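Local coordinates for protein exosome complex component Rrp42 (Pyrococcus abyssi, PDB 2PO1) that forms a probably non-catalytic part of the archaeal RNA-degrading exosome, where it is thought to help structure the active site of its partner Rrp41, at residues C[43-53]-C[162-170]; C[129-137]-C[170-181]. All blocks are in the same frame, centred on the assembly; numbering follows the deposited sequence.

Overall arrangement
Following the chain from the N terminus, residues 43-53 turn from strand 39-43 into strand 51-57, and interaction 1 closes a long loop when residues 162-170, the end of helix 152-166 and the start of strand 168-174, pack against them. Within that loop begins interaction 2: residues 129-137 lead into strand 135-147 and meet residues 170-181 just beyond the first closure. The two contacts therefore cross and do not nest. They share Pro170, and Val169 CG2 packs on Arg137 CZ at 3.7 Å. Interaction 1 ties the five-stranded mixed sheet to its helix; interaction 2, centred about 22 Å away, ties that sheet to the small sheet built on strand 168-174.

Interaction 1 (C[43-53]-C[162-170]); sequences VGVIEKAEGSA and AALLNARVP
Asn166, near the end of helix 152-166, reaches into the turn that joins Val43 to Ser52, with CG anti to the backbone N (chi1 178°). Its CB lies 3.5 Å from CG1 of Val43. CG comes next, facing both that methyl and the backbone N of Gly44, and the amide then divides its two ends. OD1 accepts from the backbone N of Ser52 at 3.0 Å, in the carbonyl plane and on a lone pair, while ND2 passes alongside Val43 CG1. An asparagine suits this place because one short side chain can offer an acceptor to a strand N-H while its CB packs on valine.

Glycines admit the helix. Gly51 CA stands 3.6 Å from Ala167 CA, and a side chain there would run into the carbonyl of Ala163; Gly44 takes a positive phi and leaves room for the amide of Asn166. Alanines continue the close fit: Ala53 CB meets Ala162 CB at 3.7 Å, and Ala163 CB lies against the backbone of Ser52. Just past Ala167, Arg168 N donates to Glu50 O at 2.9 Å, approaching from above the carbonyl plane. The CA of Ala167 makes a CH...O contact with the same oxygen. Glu50 itself turns its carboxylate away, to the backbone N of Thr68. Within the turn, Ser52 OG accepts from Ile46 N at 2.9 Å.

Glu50 and Gly51 together face Ile66 in a classic beta bulge at the start of strand 51-57. A helix laid on a mixed sheet through small residues, the axes of strand 51-53 and helix 162-166 running at 145°, belongs to the RNase PH fold of this exosome subunit.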
ATOM      1  N   VAL C  43     -26.849  20.597  10.663  1.00 27.10           N
ATOM      2  CA  VAL C  43     -26.835  19.174  10.974  1.00 26.69           C
ATOM      3  C   VAL C  43     -27.807  18.433  10.058  1.00 26.14           C
ATOM      4  O   VAL C  43     -28.759  19.013   9.567  1.00 28.12           O
ATOM      5  CB  VAL C  43     -27.070  19.083  12.498  1.00 26.91           C
ATOM      6  CG1 VAL C  43     -28.269  18.327  12.881  1.00 30.71           C
ATOM      7  CG2 VAL C  43     -25.831  18.649  13.187  1.00 24.56           C
ATOM      8  N   GLY C  44     -27.505  17.199   9.699  1.00 25.36           N
ATOM      9  CA  GLY C  44     -28.445  16.417   8.903  1.00 25.59           C
ATOM     10  C   GLY C  44     -28.455  16.753   7.435  1.00 25.92           C
ATOM     11  O   GLY C  44     -29.422  16.489   6.736  1.00 26.94           O
ATOM     12  N   VAL C  45     -27.342  17.300   6.967  1.00 25.70           N
ATOM     13  CA  VAL C  45     -27.204  17.775   5.590  1.00 26.10           C
ATOM     14  C   VAL C  45     -26.990  16.615   4.585  1.00 24.63           C
ATOM     15  O   VAL C  45     -27.294  16.766   3.413  1.00 24.63           O
ATOM     16  CB  VAL C  45     -26.034  18.810   5.473  1.00 24.85           C
ATOM     17  CG1 VAL C  45     -26.296  20.002   6.324  1.00 27.95           C
ATOM     18  CG2 VAL C  45     -24.719  18.194   5.890  1.00 22.69           C
ATOM     19  N   ILE C  46     -26.421  15.491   5.034  1.00 23.32           N
ATOM     20  CA  ILE C  46     -26.266  14.311   4.171  1.00 22.25           C
ATOM     21  C   ILE C  46     -27.350  13.304   4.603  1.00 24.82           C
ATOM     22  O   ILE C  46     -27.165  12.518   5.551  1.00 22.44           O
ATOM     23  CB  ILE C  46     -24.860  13.639   4.242  1.00 21.74           C
ATOM     24  CG1 ILE C  46     -23.729  14.646   3.949  1.00 20.01           C
ATOM     25  CG2 ILE C  46     -24.807  12.482   3.288  1.00 18.49           C
ATOM     26  CD1 ILE C  46     -23.882  15.393   2.603  1.00 16.62           C
ATOM     27  N   GLU C  47     -28.487  13.343   3.917  1.00 27.35           N
ATOM     28  CA  GLU C  47     -29.672  12.710   4.476  1.00 32.03           C
ATOM     29  C   GLU C  47     -29.576  11.185   4.359  1.00 32.95           C
ATOM     30  O   GLU C  47     -30.200  10.433   5.107  1.00 35.04           O
ATOM     31  CB  GLU C  47     -30.977  13.333   3.922  1.00 33.81           C
ATOM     32  CG  GLU C  47     -31.225  13.173   2.407  1.00 38.99           C
ATOM     33  CD  GLU C  47     -30.627  14.313   1.534  1.00 43.60           C
ATOM     34  OE1 GLU C  47     -29.766  15.095   2.018  1.00 41.64           O
ATOM     35  OE2 GLU C  47     -31.038  14.414   0.340  1.00 46.85           O
ATOM     36  N   LYS C  48     -28.748  10.735   3.439  1.00 33.26           N
ATOM     37  CA  LYS C  48     -28.441   9.345   3.341  1.00 33.36           C
ATOM     38  C   LYS C  48     -27.691   8.848   4.560  1.00 31.22           C
ATOM     39  O   LYS C  48     -27.944   7.747   5.008  1.00 33.92           O
ATOM     40  CB  LYS C  48     -27.666   9.042   2.069  1.00 33.05           C
ATOM     41  CG  LYS C  48     -28.591   8.980   0.839  1.00 36.83           C
ATOM     42  CD  LYS C  48     -27.860   8.288  -0.307  1.00 37.45           C
ATOM     43  CE  LYS C  48     -28.780   8.162  -1.483  1.00 39.76           C
ATOM     44  NZ  LYS C  48     -28.315   7.064  -2.424  1.00 38.54           N
ATOM     45  N   ALA C  49     -26.761   9.617   5.090  1.00 27.85           N
ATOM     46  CA  ALA C  49     -26.058   9.209   6.289  1.00 25.39           C
ATOM     47  C   ALA C  49     -27.053   9.169   7.456  1.00 25.26           C
ATOM     48  O   ALA C  49     -28.152   9.748   7.385  1.00 25.55           O
ATOM     49  CB  ALA C  49     -24.910  10.225   6.607  1.00 20.96           C
ATOM     50  N   GLU C  50     -26.620   8.541   8.534  1.00 23.96           N
ATOM     51  CA  GLU C  50     -27.440   8.371   9.716  1.00 25.25           C
ATOM     52  C   GLU C  50     -27.392   9.674  10.491  1.00 24.61           C
ATOM     53  O   GLU C  50     -28.405  10.140  11.061  1.00 27.85           O
ATOM     54  CB  GLU C  50     -26.914   7.178  10.503  1.00 24.86           C
ATOM     55  CG  GLU C  50     -27.391   5.819   9.988  1.00 26.98           C
ATOM     56  CD  GLU C  50     -26.841   5.373   8.629  1.00 32.74           C
ATOM     57  OE1 GLU C  50     -27.577   5.308   7.605  1.00 36.25           O
ATOM     58  OE2 GLU C  50     -25.674   5.001   8.555  1.00 28.81           O
ATOM     59  N   GLY C  51     -26.235  10.313  10.466  1.00 22.51           N
ATOM     60  CA  GLY C  51     -26.108  11.655  11.012  1.00 20.84           C
ATOM     61  C   GLY C  51     -25.095  12.407  10.207  1.00 19.38           C
ATOM     62  O   GLY C  51     -24.253  11.812   9.536  1.00 19.07           O
ATOM     63  N   SER C  52     -25.143  13.715  10.303  1.00 19.47           N
ATOM     64  CA  SER C  52     -24.175  14.543   9.594  1.00 17.37           C
ATOM     65  C   SER C  52     -24.138  15.945  10.142  1.00 19.13           C
ATOM     66  O   SER C  52     -25.059  16.371  10.821  1.00 20.05           O
ATOM     67  CB  SER C  52     -24.443  14.529   8.092  1.00 18.13           C
ATOM     68  OG  SER C  52     -25.725  14.978   7.791  1.00 19.28           O
ATOM     69  N   ALA C  53     -23.052  16.673   9.906  1.00 18.42           N
ATOM     70  CA  ALA C  53     -23.018  18.048  10.368  1.00 18.42           C
ATOM     71  C   ALA C  53     -22.047  18.699   9.410  1.00 18.56           C
ATOM     72  O   ALA C  53     -20.964  18.133   9.066  1.00 15.93           O
ATOM     73  CB  ALA C  53     -22.481  18.153  11.847  1.00 17.12           C
ATOM     74  N   ALA C 162     -21.714  17.142  16.697  1.00 18.37           N
ATOM     75  CA  ALA C 162     -23.018  17.593  16.206  1.00 20.03           C
ATOM     76  C   ALA C 162     -23.603  16.510  15.308  1.00 19.63           C
ATOM     77  O   ALA C 162     -24.808  16.292  15.294  1.00 21.02           O
ATOM     78  CB  ALA C 162     -22.904  18.956  15.467  1.00 20.02           C
ATOM     79  N   ALA C 163     -22.764  15.805  14.552  1.00 19.23           N
ATOM     80  CA  ALA C 163     -23.281  14.787  13.636  1.00 18.38           C
ATOM     81  C   ALA C 163     -23.811  13.604  14.485  1.00 19.55           C
ATOM     82  O   ALA C 163     -24.888  13.057  14.235  1.00 21.53           O
ATOM     83  CB  ALA C 163     -22.191  14.349  12.676  1.00 18.26           C
ATOM     84  N   LEU C 164     -23.092  13.259  15.556  1.00 19.63           N
ATOM     85  CA  LEU C 164     -23.510  12.157  16.464  1.00 19.67           C
ATOM     86  C   LEU C 164     -24.834  12.482  17.157  1.00 20.90           C
ATOM     87  O   LEU C 164     -25.732  11.619  17.317  1.00 22.32           O
ATOM     88  CB  LEU C 164     -22.388  11.939  17.479  1.00 19.25           C
ATOM     89  CG  LEU C 164     -21.203  11.190  16.920  1.00 19.40           C
ATOM     90  CD1 LEU C 164     -20.138  11.292  17.952  1.00 19.89           C
ATOM     91  CD2 LEU C 164     -21.602   9.721  16.768  1.00 19.50           C
ATOM     92  N   LEU C 165     -24.976  13.739  17.558  1.00 20.22           N
ATOM     93  CA  LEU C 165     -26.233  14.201  18.134  1.00 23.11           C
ATOM     94  C   LEU C 165     -27.329  14.167  17.102  1.00 23.66           C
ATOM     95  O   LEU C 165     -28.441  13.917  17.432  1.00 21.98           O
ATOM     96  CB  LEU C 165     -26.125  15.614  18.678  1.00 22.31           C
ATOM     97  CG  LEU C 165     -25.269  15.688  19.948  1.00 21.89           C
ATOM     98  CD1 LEU C 165     -24.811  17.129  20.126  1.00 20.67           C
ATOM     99  CD2 LEU C 165     -26.034  15.126  21.158  1.00 21.93           C
ATOM    100  N   ASN C 166     -26.984  14.411  15.845  1.00 22.77           N
ATOM    101  CA  ASN C 166     -27.953  14.369  14.744  1.00 23.77           C
ATOM    102  C   ASN C 166     -28.345  12.965  14.293  1.00 24.40           C
ATOM    103  O   ASN C 166     -29.327  12.781  13.545  1.00 27.10           O
ATOM    104  CB  ASN C 166     -27.329  15.068  13.530  1.00 22.38           C
ATOM    105  CG  ASN C 166     -28.218  15.052  12.331  1.00 22.48           C
ATOM    106  OD1 ASN C 166     -27.843  14.555  11.322  1.00 23.63           O
ATOM    107  ND2 ASN C 166     -29.414  15.623  12.449  1.00 24.12           N
ATOM    108  N   ALA C 167     -27.566  11.984  14.714  1.00 23.45           N
ATOM    109  CA  ALA C 167     -27.636  10.685  14.133  1.00 23.56           C
ATOM    110  C   ALA C 167     -28.899  10.043  14.605  1.00 24.46           C
ATOM    111  O   ALA C 167     -29.319  10.224  15.761  1.00 24.08           O
ATOM    112  CB  ALA C 167     -26.435   9.868  14.523  1.00 22.78           C
ATOM    113  N   ARG C 168     -29.547   9.407  13.647  1.00 24.64           N
ATOM    114  CA  ARG C 168     -30.682   8.540  13.896  1.00 26.64           C
ATOM    115  C   ARG C 168     -30.336   7.254  13.183  1.00 27.42           C
ATOM    116  O   ARG C 168     -30.041   7.250  11.996  1.00 26.64           O
ATOM    117  CB  ARG C 168     -31.987   9.138  13.380  1.00 28.12           C
ATOM    118  CG  ARG C 168     -32.440  10.294  14.238  1.00 26.74           C
ATOM    119  CD  ARG C 168     -33.880  10.592  14.155  1.00 33.13           C
ATOM    120  NE  ARG C 168     -34.735   9.533  14.749  1.00 36.83           N
ATOM    121  CZ  ARG C 168     -35.163   9.479  16.017  1.00 39.26           C
ATOM    122  NH1 ARG C 168     -34.814  10.397  16.930  1.00 37.87           N
ATOM    123  NH2 ARG C 168     -35.925   8.450  16.386  1.00 38.74           N
ATOM    124  N   VAL C 169     -30.389   6.171  13.938  1.00 29.50           N
ATOM    125  CA  VAL C 169     -29.927   4.875  13.512  1.00 29.56           C
ATOM    126  C   VAL C 169     -31.121   3.927  13.631  1.00 31.30           C
ATOM    127  O   VAL C 169     -32.017   4.175  14.446  1.00 33.14           O
ATOM    128  CB  VAL C 169     -28.711   4.430  14.385  1.00 29.17           C
ATOM    129  CG1 VAL C 169     -27.516   5.406  14.167  1.00 27.88           C
ATOM    130  CG2 VAL C 169     -29.094   4.381  15.859  1.00 29.04           C
ATOM    131  N   PRO C 170     -31.162   2.873  12.786  1.00 31.76           N
ATOM    132  CA  PRO C 170     -32.256   1.893  12.814  1.00 33.31           C
ATOM    133  C   PRO C 170     -32.366   1.285  14.202  1.00 33.54           C
ATOM    134  O   PRO C 170     -31.340   0.887  14.775  1.00 31.69           O
ATOM    135  CB  PRO C 170     -31.810   0.813  11.826  1.00 33.03           C
ATOM    136  CG  PRO C 170     -30.769   1.478  10.955  1.00 32.54           C
ATOM    137  CD  PRO C 170     -30.139   2.557  11.765  1.00 30.46           C
TER
HETATM  138  O   HOH W   1     -30.493  12.141  11.384  1.00 32.62           O

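Interaction 2 (C[129-137]-C[170-181]); sequences VIVPGKIVR and PKVRYNEETGEV
Ile130 and Val172 open the apolar part of this contact, their side chains crossing at about a right angle with Ile130 CG2 3.6 Å from Val172 CG1. With chi1 at -51°, Ile130 sends CG2 anti to its own nitrogen, and that methyl also packs on Val181 CG2 at 3.8 Å, touching valines of two neighbouring strands of the small sheet. Ile135 meets Val181 tip to tip, CD1 on CG2 at 3.5 Å. Farther out, Val131 CG2 lies 3.7 Å from Tyr174 CD2 in an oblique approach. Branched aliphatic residues suit these positions because they are stiff and fill the space between two strand layers; Leu70 of strand 60-71 adds to the same cluster.

The polar part across the contact is one side chain. Arg137, bent at chi3 (-88°), carries its guanidinium to the carbonyl oxygen of Pro170. NH1 donates at 2.7 Å in the carbonyl plane, but the bond is far from straight (131° at the hydrogen) and the oxygen is tilted from the guanidinium plane; NH2 adds a weak bond to the same acceptor. The guanidinium also passes alongside Val172, whose CG2 lies 3.7 Å from NH1, and makes a long, weak ion pair with Glu188. A leucine in its place would probably leave the Pro170 carbonyl without these donors and the polar end of the contact without its link.

Local bonds shape each segment. Ile135 O accepts from both Ile130 N and Val131 N, and Val131 O from Lys134 N and Ile135 N, forming two classic bulges around the tight turn at Gly133. In the other hairpin the Asn175 side chain does this work, OD1 accepting from Glu177 N and Thr178 N, an Asx turn and an Asx motif.

The chemistry thus implies an association of two sheets through a hydrophobic patch, with direction added at one end by a charged group donating to a neutral carbonyl.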
ATOM      1  N   VAL C 129     -24.713  -2.226  22.290  1.00 31.34           N
ATOM      2  CA  VAL C 129     -24.597  -3.669  22.228  1.00 33.04           C
ATOM      3  C   VAL C 129     -25.941  -4.279  21.877  1.00 34.41           C
ATOM      4  O   VAL C 129     -26.963  -3.874  22.420  1.00 35.40           O
ATOM      5  CB  VAL C 129     -24.104  -4.240  23.566  1.00 33.79           C
ATOM      6  CG1 VAL C 129     -24.149  -5.729  23.540  1.00 34.59           C
ATOM      7  CG2 VAL C 129     -22.702  -3.763  23.815  1.00 33.15           C
ATOM      8  N   ILE C 130     -25.954  -5.210  20.934  1.00 34.57           N
ATOM      9  CA  ILE C 130     -27.196  -5.909  20.608  1.00 36.86           C
ATOM     10  C   ILE C 130     -27.144  -7.316  21.168  1.00 38.90           C
ATOM     11  O   ILE C 130     -28.057  -7.753  21.870  1.00 41.15           O
ATOM     12  CB  ILE C 130     -27.470  -5.962  19.084  1.00 36.31           C
ATOM     13  CG1 ILE C 130     -27.358  -4.568  18.470  1.00 35.50           C
ATOM     14  CG2 ILE C 130     -28.818  -6.601  18.794  1.00 37.14           C
ATOM     15  CD1 ILE C 130     -28.180  -3.483  19.169  1.00 36.62           C
ATOM     16  N   VAL C 131     -26.081  -8.040  20.861  1.00 38.22           N
ATOM     17  CA  VAL C 131     -25.864  -9.340  21.477  1.00 40.29           C
ATOM     18  C   VAL C 131     -24.457  -9.235  22.010  1.00 40.39           C
ATOM     19  O   VAL C 131     -23.521  -9.098  21.224  1.00 39.52           O
ATOM     20  CB  VAL C 131     -25.957 -10.466  20.448  1.00 40.36           C
ATOM     21  CG1 VAL C 131     -25.735 -11.817  21.100  1.00 42.45           C
ATOM     22  CG2 VAL C 131     -27.299 -10.402  19.745  1.00 40.86           C
ATOM     23  N   PRO C 132     -24.297  -9.201  23.349  1.00 42.10           N
ATOM     24  CA  PRO C 132     -22.950  -9.097  23.924  1.00 42.02           C
ATOM     25  C   PRO C 132     -21.954 -10.067  23.297  1.00 42.24           C
ATOM     26  O   PRO C 132     -22.262 -11.221  23.105  1.00 43.49           O
ATOM     27  CB  PRO C 132     -23.183  -9.401  25.404  1.00 44.00           C
ATOM     28  CG  PRO C 132     -24.538  -8.839  25.649  1.00 44.35           C
ATOM     29  CD  PRO C 132     -25.332  -9.193  24.400  1.00 43.43           C
ATOM     30  N   GLY C 133     -20.799  -9.559  22.894  1.00 41.02           N
ATOM     31  CA  GLY C 133     -19.760 -10.413  22.353  1.00 40.77           C
ATOM     32  C   GLY C 133     -19.943 -10.829  20.912  1.00 40.22           C
ATOM     33  O   GLY C 133     -19.110 -11.562  20.391  1.00 41.52           O
ATOM     34  N   LYS C 134     -21.019 -10.383  20.262  1.00 38.92           N
ATOM     35  CA  LYS C 134     -21.349 -10.887  18.925  1.00 38.43           C
ATOM     36  C   LYS C 134     -21.882  -9.845  17.954  1.00 36.35           C
ATOM     37  O   LYS C 134     -21.558  -9.882  16.778  1.00 36.33           O
ATOM     38  CB  LYS C 134     -22.371 -12.027  19.033  1.00 41.40           C
ATOM     39  CG  LYS C 134     -21.947 -13.137  19.991  1.00 45.91           C
ATOM     40  CD  LYS C 134     -21.518 -14.417  19.248  1.00 55.02           C
ATOM     41  CE  LYS C 134     -20.041 -14.420  18.761  1.00 56.24           C
ATOM     42  NZ  LYS C 134     -19.629 -15.846  18.442  1.00 59.34           N
ATOM     43  N   ILE C 135     -22.744  -8.945  18.417  1.00 33.77           N
ATOM     44  CA  ILE C 135     -23.373  -8.006  17.509  1.00 31.69           C
ATOM     45  C   ILE C 135     -23.565  -6.712  18.219  1.00 29.77           C
ATOM     46  O   ILE C 135     -24.377  -6.618  19.126  1.00 28.78           O
ATOM     47  CB  ILE C 135     -24.757  -8.460  16.989  1.00 32.85           C
ATOM     48  CG1 ILE C 135     -24.641  -9.747  16.164  1.00 34.10           C
ATOM     49  CG2 ILE C 135     -25.427  -7.289  16.193  1.00 31.66           C
ATOM     50  CD1 ILE C 135     -25.890 -10.479  16.025  1.00 38.17           C
ATOM     51  N   VAL C 136     -22.803  -5.712  17.784  1.00 27.99           N
ATOM     52  CA  VAL C 136     -22.885  -4.389  18.324  1.00 26.53           C
ATOM     53  C   VAL C 136     -23.061  -3.387  17.175  1.00 26.02           C
ATOM     54  O   VAL C 136     -22.844  -3.695  15.982  1.00 25.61           O
ATOM     55  CB  VAL C 136     -21.656  -4.061  19.199  1.00 26.29           C
ATOM     56  CG1 VAL C 136     -21.456  -5.153  20.214  1.00 26.75           C
ATOM     57  CG2 VAL C 136     -20.409  -3.928  18.359  1.00 24.97           C
ATOM     58  N   ARG C 137     -23.525  -2.207  17.534  1.00 25.90           N
ATOM     59  CA  ARG C 137     -23.522  -1.123  16.608  1.00 25.99           C
ATOM     60  C   ARG C 137     -22.089  -0.664  16.376  1.00 23.89           C
ATOM     61  O   ARG C 137     -21.274  -0.571  17.320  1.00 22.16           O
ATOM     62  CB  ARG C 137     -24.399   0.039  17.089  1.00 26.89           C
ATOM     63  CG  ARG C 137     -25.274   0.460  15.925  1.00 31.21           C
ATOM     64  CD  ARG C 137     -26.164   1.553  16.290  1.00 34.99           C
ATOM     65  NE  ARG C 137     -27.444   1.121  16.854  1.00 36.89           N
ATOM     66  CZ  ARG C 137     -28.474   0.701  16.140  1.00 34.86           C
ATOM     67  NH1 ARG C 137     -29.602   0.417  16.757  1.00 39.31           N
ATOM     68  NH2 ARG C 137     -28.378   0.554  14.822  1.00 35.93           N
ATOM     69  N   PRO C 170     -31.162   2.873  12.786  1.00 31.76           N
ATOM     70  CA  PRO C 170     -32.256   1.893  12.814  1.00 33.31           C
ATOM     71  C   PRO C 170     -32.366   1.285  14.202  1.00 33.54           C
ATOM     72  O   PRO C 170     -31.340   0.887  14.775  1.00 31.69           O
ATOM     73  CB  PRO C 170     -31.810   0.813  11.826  1.00 33.03           C
ATOM     74  CG  PRO C 170     -30.769   1.478  10.955  1.00 32.54           C
ATOM     75  CD  PRO C 170     -30.139   2.557  11.765  1.00 30.46           C
ATOM     76  N   LYS C 171     -33.585   1.271  14.755  1.00 34.66           N
ATOM     77  CA  LYS C 171     -33.866   0.481  15.944  1.00 36.22           C
ATOM     78  C   LYS C 171     -33.557  -0.971  15.597  1.00 36.99           C
ATOM     79  O   LYS C 171     -33.902  -1.471  14.522  1.00 36.07           O
ATOM     80  CB  LYS C 171     -35.333   0.572  16.360  1.00 37.36           C
ATOM     81  CG  LYS C 171     -35.708   1.842  17.076  1.00 38.54           C
ATOM     82  CD  LYS C 171     -36.721   1.578  18.147  1.00 42.12           C
ATOM     83  CE  LYS C 171     -36.965   2.777  19.074  1.00 42.88           C
ATOM     84  NZ  LYS C 171     -35.785   3.184  19.904  1.00 46.48           N
ATOM     85  N   VAL C 172     -32.911  -1.648  16.522  1.00 38.19           N
ATOM     86  CA  VAL C 172     -32.472  -3.001  16.253  1.00 40.76           C
ATOM     87  C   VAL C 172     -33.021  -3.851  17.386  1.00 43.01           C
ATOM     88  O   VAL C 172     -32.954  -3.470  18.546  1.00 43.54           O
ATOM     89  CB  VAL C 172     -30.923  -3.055  16.109  1.00 39.01           C
ATOM     90  CG1 VAL C 172     -30.388  -4.433  16.331  1.00 41.56           C
ATOM     91  CG2 VAL C 172     -30.529  -2.590  14.733  1.00 38.23           C
ATOM     92  N   ARG C 173     -33.609  -4.983  17.054  1.00 45.49           N
ATOM     93  CA  ARG C 173     -34.007  -5.891  18.116  1.00 47.74           C
ATOM     94  C   ARG C 173     -33.521  -7.293  17.910  1.00 48.21           C
ATOM     95  O   ARG C 173     -33.636  -7.861  16.816  1.00 47.96           O
ATOM     96  CB  ARG C 173     -35.512  -5.853  18.391  1.00 50.16           C
ATOM     97  CG  ARG C 173     -36.386  -5.539  17.193  1.00 53.18           C
ATOM     98  CD  ARG C 173     -37.867  -5.565  17.603  1.00 60.68           C
ATOM     99  NE  ARG C 173     -38.380  -6.922  17.601  1.00 65.27           N
ATOM    100  CZ  ARG C 173     -38.970  -7.496  16.553  1.00 70.05           C
ATOM    101  NH1 ARG C 173     -39.112  -6.799  15.418  1.00 68.12           N
ATOM    102  NH2 ARG C 173     -39.428  -8.763  16.645  1.00 70.88           N
ATOM    103  N   TYR C 174     -32.926  -7.821  18.994  1.00 48.75           N
ATOM    104  CA  TYR C 174     -32.607  -9.218  19.058  1.00 51.20           C
ATOM    105  C   TYR C 174     -33.904  -9.903  19.382  1.00 52.93           C
ATOM    106  O   TYR C 174     -34.438  -9.765  20.481  1.00 54.50           O
ATOM    107  CB  TYR C 174     -31.575  -9.534  20.157  1.00 51.13           C
ATOM    108  CG  TYR C 174     -31.271 -11.026  20.268  1.00 53.65           C
ATOM    109  CD1 TYR C 174     -31.550 -11.731  21.434  1.00 56.48           C
ATOM    110  CD2 TYR C 174     -30.721 -11.725  19.188  1.00 53.07           C
ATOM    111  CE1 TYR C 174     -31.278 -13.101  21.532  1.00 58.25           C
ATOM    112  CE2 TYR C 174     -30.438 -13.071  19.272  1.00 53.62           C
ATOM    113  CZ  TYR C 174     -30.710 -13.751  20.443  1.00 57.36           C
ATOM    114  OH  TYR C 174     -30.437 -15.093  20.515  1.00 61.57           O
ATOM    115  N   ASN C 175     -34.416 -10.600  18.375  1.00 54.95           N
ATOM    116  CA  ASN C 175     -35.500 -11.552  18.510  1.00 57.00           C
ATOM    117  C   ASN C 175     -35.059 -12.788  19.314  1.00 59.62           C
ATOM    118  O   ASN C 175     -34.277 -13.622  18.837  1.00 59.92           O
ATOM    119  CB  ASN C 175     -36.017 -11.954  17.116  1.00 57.31           C
ATOM    120  CG  ASN C 175     -37.231 -12.892  17.190  1.00 58.41           C
ATOM    121  OD1 ASN C 175     -37.233 -13.836  17.965  1.00 59.36           O
ATOM    122  ND2 ASN C 175     -38.261 -12.623  16.392  1.00 58.35           N
ATOM    123  N   GLU C 176     -35.613 -12.915  20.552  1.00 62.13           N
ATOM    124  CA  GLU C 176     -35.254 -13.991  21.475  1.00 64.51           C
ATOM    125  C   GLU C 176     -35.677 -15.394  21.039  1.00 66.63           C
ATOM    126  O   GLU C 176     -35.206 -16.383  21.601  1.00 68.32           O
ATOM    127  CB  GLU C 176     -35.791 -13.678  22.877  1.00 65.71           C
ATOM    128  CG  GLU C 176     -34.933 -12.606  23.626  1.00 63.97           C
ATOM    129  CD  GLU C 176     -35.707 -12.015  24.794  1.00 65.88           C
ATOM    130  OE1 GLU C 176     -36.033 -10.812  24.749  1.00 66.95           O
ATOM    131  OE2 GLU C 176     -36.027 -12.758  25.753  1.00 70.54           O
ATOM    132  N   GLU C 177     -36.555 -15.480  20.040  1.00 67.73           N
ATOM    133  CA  GLU C 177     -37.127 -16.767  19.612  1.00 69.64           C
ATOM    134  C   GLU C 177     -36.483 -17.318  18.359  1.00 69.33           C
ATOM    135  O   GLU C 177     -36.186 -18.495  18.312  1.00 70.63           O
ATOM    136  CB  GLU C 177     -38.627 -16.664  19.371  1.00 71.54           C
ATOM    137  CG  GLU C 177     -39.475 -16.628  20.629  1.00 72.55           C
ATOM    138  CD  GLU C 177     -40.934 -16.274  20.248  1.00 75.27           C
ATOM    139  OE1 GLU C 177     -41.303 -15.638  19.232  1.00 73.29           O
ATOM    140  OE2 GLU C 177     -41.882 -16.882  21.133  1.00 79.95           O
ATOM    141  N   THR C 178     -36.295 -16.490  17.331  1.00 68.03           N
ATOM    142  CA  THR C 178     -35.591 -16.948  16.130  1.00 68.10           C
ATOM    143  C   THR C 178     -34.072 -16.859  16.336  1.00 66.17           C
ATOM    144  O   THR C 178     -33.299 -17.521  15.637  1.00 66.29           O
ATOM    145  CB  THR C 178     -36.008 -16.178  14.845  1.00 67.03           C
ATOM    146  OG1 THR C 178     -35.820 -14.771  15.046  1.00 65.83           O
ATOM    147  CG2 THR C 178     -37.464 -16.461  14.475  1.00 69.81           C
ATOM    148  N   GLY C 179     -33.661 -16.065  17.319  1.00 64.92           N
ATOM    149  CA  GLY C 179     -32.246 -15.799  17.566  1.00 63.31           C
ATOM    150  C   GLY C 179     -31.614 -14.816  16.588  1.00 61.13           C
ATOM    151  O   GLY C 179     -30.424 -14.522  16.690  1.00 59.70           O
ATOM    152  N   GLU C 180     -32.409 -14.317  15.640  1.00 61.23           N
ATOM    153  CA  GLU C 180     -31.979 -13.313  14.668  1.00 59.69           C
ATOM    154  C   GLU C 180     -32.052 -11.904  15.233  1.00 57.50           C
ATOM    155  O   GLU C 180     -32.852 -11.607  16.111  1.00 57.41           O
ATOM    156  CB  GLU C 180     -32.896 -13.295  13.451  1.00 60.56           C
ATOM    157  CG  GLU C 180     -33.125 -14.593  12.673  1.00 64.31           C
ATOM    158  CD  GLU C 180     -33.950 -14.295  11.420  1.00 65.24           C
ATOM    159  OE1 GLU C 180     -34.411 -15.238  10.728  1.00 68.68           O
ATOM    160  OE2 GLU C 180     -34.142 -13.076  11.142  1.00 67.28           O
ATOM    161  N   VAL C 181     -31.235 -11.025  14.671  1.00 55.50           N
ATOM    162  CA  VAL C 181     -31.341  -9.604  14.919  1.00 54.04           C
ATOM    163  C   VAL C 181     -32.194  -9.015  13.803  1.00 54.26           C
ATOM    164  O   VAL C 181     -31.991  -9.328  12.633  1.00 54.69           O
ATOM    165  CB  VAL C 181     -29.949  -8.943  14.970  1.00 52.01           C
ATOM    166  CG1 VAL C 181     -30.082  -7.467  14.907  1.00 50.18           C
ATOM    167  CG2 VAL C 181     -29.236  -9.342  16.259  1.00 52.66           C
TER